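Long-range contact in probable zinc protease PqqL (Escherichia coli, PDB 6OFT), which probably acts as a periplasmic zinc-dependent endopeptidase of the M16 family, the chain here being the first half of the protein: residues Q191-M199 and L223-N231. Residues are numbered along the deposited sequence; the frame is centred on the assembly and turned at random.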
loop_
_atom_site.group_PDB
_atom_site.type_symbol
_atom_site.label_atom_id
_atom_site.label_comp_id
_atom_site.label_asym_id
_atom_site.label_seq_id
_atom_site.Cartn_x
_atom_site.Cartn_y
_atom_site.Cartn_z
ATOM N N GLN A 191 6.184 -19.930 15.577
ATOM C CA GLN A 191 6.114 -21.307 15.077
ATOM C C GLN A 191 4.780 -21.605 14.355
ATOM O O GLN A 191 4.757 -22.436 13.451
ATOM C CB GLN A 191 6.438 -22.327 16.179
ATOM C CG GLN A 191 7.853 -22.139 16.741
ATOM C CD GLN A 191 8.351 -23.246 17.640
ATOM O OE1 GLN A 191 9.451 -23.770 17.446
ATOM N NE2 GLN A 191 7.581 -23.613 18.656
ATOM N N ARG A 192 3.712 -20.865 14.686
ATOM C CA ARG A 192 2.398 -20.987 14.050
ATOM C C ARG A 192 2.421 -20.478 12.601
ATOM O O ARG A 192 1.840 -21.116 11.721
ATOM C CB ARG A 192 1.338 -20.192 14.857
ATOM C CG ARG A 192 -0.099 -20.266 14.308
ATOM C CD ARG A 192 -1.184 -20.337 15.387
ATOM N NE ARG A 192 -1.100 -19.238 16.348
ATOM C CZ ARG A 192 -0.866 -19.394 17.646
ATOM N NH1 ARG A 192 -0.724 -20.607 18.161
ATOM N NH2 ARG A 192 -0.786 -18.338 18.439
ATOM N N TRP A 193 3.063 -19.313 12.365
ATOM C CA TRP A 193 3.040 -18.638 11.071
ATOM C C TRP A 193 4.331 -18.702 10.264
ATOM O O TRP A 193 4.267 -18.567 9.037
ATOM C CB TRP A 193 2.605 -17.173 11.272
ATOM C CG TRP A 193 1.263 -17.053 11.938
ATOM C CD1 TRP A 193 1.020 -16.699 13.233
ATOM C CD2 TRP A 193 -0.011 -17.393 11.368
ATOM N NE1 TRP A 193 -0.331 -16.751 13.495
ATOM C CE2 TRP A 193 -0.990 -17.161 12.364
ATOM C CE3 TRP A 193 -0.428 -17.844 10.099
ATOM C CZ2 TRP A 193 -2.359 -17.375 12.135
ATOM C CZ3 TRP A 193 -1.785 -18.023 9.867
ATOM C CH2 TRP A 193 -2.732 -17.790 10.877
ATOM N N TYR A 194 5.497 -18.864 10.925
ATOM C CA TYR A 194 6.797 -18.930 10.230
ATOM C C TYR A 194 7.154 -20.360 9.861
ATOM O O TYR A 194 7.975 -21.012 10.524
ATOM C CB TYR A 194 7.935 -18.249 11.027
ATOM C CG TYR A 194 7.880 -16.739 11.070
ATOM C CD1 TYR A 194 6.788 -16.076 11.627
ATOM C CD2 TYR A 194 8.969 -15.972 10.658
ATOM C CE1 TYR A 194 6.747 -14.682 11.699
ATOM C CE2 TYR A 194 8.962 -14.581 10.775
ATOM C CZ TYR A 194 7.849 -13.941 11.297
ATOM O OH TYR A 194 7.822 -12.572 11.379
ATOM N N GLN A 195 6.483 -20.858 8.825
ATOM C CA GLN A 195 6.673 -22.192 8.246
ATOM C C GLN A 195 6.808 -22.007 6.731
ATOM O O GLN A 195 6.273 -21.008 6.239
ATOM C CB GLN A 195 5.543 -23.170 8.651
ATOM C CG GLN A 195 5.491 -23.503 10.177
ATOM C CD GLN A 195 6.805 -23.921 10.835
ATOM O OE1 GLN A 195 7.746 -24.365 10.188
ATOM N NE2 GLN A 195 6.907 -23.793 12.154
ATOM N N PRO A 196 7.583 -22.871 6.004
ATOM C CA PRO A 196 7.888 -22.599 4.585
ATOM C C PRO A 196 6.739 -22.317 3.630
ATOM O O PRO A 196 6.916 -21.461 2.781
ATOM C CB PRO A 196 8.670 -23.846 4.143
ATOM C CG PRO A 196 9.341 -24.285 5.365
ATOM C CD PRO A 196 8.350 -24.043 6.478
ATOM N N ASN A 197 5.583 -22.984 3.765
ATOM C CA ASN A 197 4.444 -22.800 2.855
ATOM C C ASN A 197 3.745 -21.421 2.996
ATOM O O ASN A 197 2.858 -21.103 2.201
ATOM C CB ASN A 197 3.447 -23.962 3.006
ATOM C CG ASN A 197 2.622 -23.927 4.270
ATOM O OD1 ASN A 197 3.054 -23.447 5.321
ATOM N ND2 ASN A 197 1.407 -24.448 4.193
ATOM N N ASN A 198 4.152 -20.613 3.998
ATOM C CA ASN A 198 3.632 -19.274 4.223
ATOM C C ASN A 198 4.754 -18.261 3.913
ATOM O O ASN A 198 4.651 -17.089 4.285
ATOM C CB ASN A 198 3.126 -19.143 5.686
ATOM C CG ASN A 198 2.277 -17.925 5.948
ATOM O OD1 ASN A 198 1.453 -17.521 5.122
ATOM N ND2 ASN A 198 2.470 -17.301 7.096
ATOM N N MET A 199 5.809 -18.709 3.191
ATOM C CA MET A 199 6.960 -17.856 2.861
ATOM C C MET A 199 7.291 -17.778 1.386
ATOM O O MET A 199 7.198 -18.772 0.664
ATOM C CB MET A 199 8.227 -18.330 3.585
ATOM C CG MET A 199 8.205 -18.137 5.063
ATOM S SD MET A 199 9.617 -19.007 5.745
ATOM C CE MET A 199 9.340 -18.716 7.459
ATOM N N LEU A 223 14.986 -26.505 5.255
ATOM C CA LEU A 223 13.995 -26.117 6.273
ATOM C C LEU A 223 12.915 -27.215 6.313
ATOM O O LEU A 223 12.429 -27.595 5.241
ATOM C CB LEU A 223 13.315 -24.761 5.961
ATOM C CG LEU A 223 14.169 -23.487 5.927
ATOM C CD1 LEU A 223 13.385 -22.340 5.309
ATOM C CD2 LEU A 223 14.650 -23.089 7.310
ATOM N N PRO A 224 12.556 -27.763 7.507
ATOM C CA PRO A 224 11.525 -28.824 7.554
ATOM C C PRO A 224 10.197 -28.406 6.926
ATOM O O PRO A 224 9.772 -27.250 7.067
ATOM C CB PRO A 224 11.372 -29.108 9.056
ATOM C CG PRO A 224 12.672 -28.668 9.656
ATOM C CD PRO A 224 13.073 -27.461 8.860
ATOM N N ALA A 225 9.544 -29.357 6.244
ATOM C CA ALA A 225 8.282 -29.158 5.531
ATOM C C ALA A 225 7.057 -28.983 6.445
ATOM O O ALA A 225 6.005 -29.565 6.194
ATOM C CB ALA A 225 8.062 -30.282 4.522
ATOM N N ASN A 226 7.178 -28.148 7.480
ATOM C CA ASN A 226 6.052 -27.871 8.369
ATOM C C ASN A 226 5.072 -26.940 7.640
ATOM O O ASN A 226 5.477 -26.141 6.780
ATOM C CB ASN A 226 6.509 -27.246 9.696
ATOM C CG ASN A 226 7.510 -28.053 10.500
ATOM O OD1 ASN A 226 8.607 -27.581 10.824
ATOM N ND2 ASN A 226 7.150 -29.271 10.871
ATOM N N LYS A 227 3.779 -27.105 7.947
ATOM C CA LYS A 227 2.688 -26.329 7.377
ATOM C C LYS A 227 2.300 -25.261 8.391
ATOM O O LYS A 227 2.103 -25.568 9.578
ATOM C CB LYS A 227 1.464 -27.233 7.095
ATOM C CG LYS A 227 1.747 -28.472 6.242
ATOM C CD LYS A 227 1.532 -28.232 4.763
ATOM C CE LYS A 227 0.468 -29.145 4.210
ATOM N NZ LYS A 227 0.343 -29.023 2.732
ATOM N N ALA A 228 2.184 -24.003 7.937
ATOM C CA ALA A 228 1.751 -22.920 8.818
ATOM C C ALA A 228 0.234 -23.048 8.997
ATOM O O ALA A 228 -0.406 -23.828 8.275
ATOM C CB ALA A 228 2.079 -21.572 8.193
ATOM N N ALA A 229 -0.340 -22.297 9.963
ATOM C CA ALA A 229 -1.800 -22.246 10.156
ATOM C C ALA A 229 -2.377 -21.504 8.941
ATOM O O ALA A 229 -1.639 -20.765 8.283
ATOM C CB ALA A 229 -2.139 -21.485 11.429
ATOM N N GLU A 230 -3.661 -21.713 8.614
ATOM C CA GLU A 230 -4.232 -21.016 7.462
ATOM C C GLU A 230 -4.534 -19.560 7.793
ATOM O O GLU A 230 -5.042 -19.270 8.878
ATOM C CB GLU A 230 -5.458 -21.751 6.872
ATOM C CG GLU A 230 -6.666 -21.865 7.791
ATOM C CD GLU A 230 -7.965 -22.283 7.125
ATOM O OE1 GLU A 230 -9.011 -21.669 7.441
ATOM O OE2 GLU A 230 -7.942 -23.222 6.296
ATOM N N ASN A 231 -4.184 -18.646 6.884
ATOM C CA ASN A 231 -4.468 -17.221 7.073
ATOM C C ASN A 231 -5.956 -17.030 6.874
ATOM O O ASN A 231 -6.485 -17.442 5.845
ATOM C CB ASN A 231 -3.681 -16.351 6.085
ATOM C CG ASN A 231 -2.231 -16.182 6.461
ATOM O OD1 ASN A 231 -1.885 -15.482 7.426
ATOM N ND2 ASN A 231 -1.352 -16.818 5.702
HETATM O O HOH W 1 10.732 -25.159 9.080
HETATM O O HOH W 2 -0.996 -24.190 5.594
#
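A228 points its methyl into the bend that follows helix 183-193, where its CB lies 3.6 Å from N198 CB. Two bonds fix the backbone beside it: A228 N gives its hydrogen to N197 OD1 at 2.8 Å, almost straight at 171°, and A229 N gives its own to R192 O, a carbonyl of the last helical turn. N197 can offer that oxygen because its CG sits between the backbone N and the carbonyl carbon (chi1 74°). Next along, A229 CB makes a CH-pi contact over one face of W193, 4.0 Å from the centroid of the six-membered ring, while E230 O meets W193 CH2 at the ring edge (3.4 Å). Both segments belong to the M16 peptidase family region; an inverse gamma turn centred on Y194 follows the helix, and the chain then enters strand 199-205 of the six-stranded sheet. N198 is buried and uses both ends of its amide: ND2 binds W193 O and T40 OG1, and OD1 takes N231 ND2 from above its carbonyl plane at 2.9 Å, a bent bond, 137° at the hydrogen. The same T40 hydroxyl holds N231 OD1. With an alanine here, N231 ND2 would probably lose its acceptor, and W193 O and T40 the amide that joins them. P196 is packed too, CG against P224 O (3.4 Å) and L223 CB. The solvent side is looser: exposed N226 lies against Q195, and near exposed K227 a water links N197 ND2 to A228 O on the outer flank of the central bond.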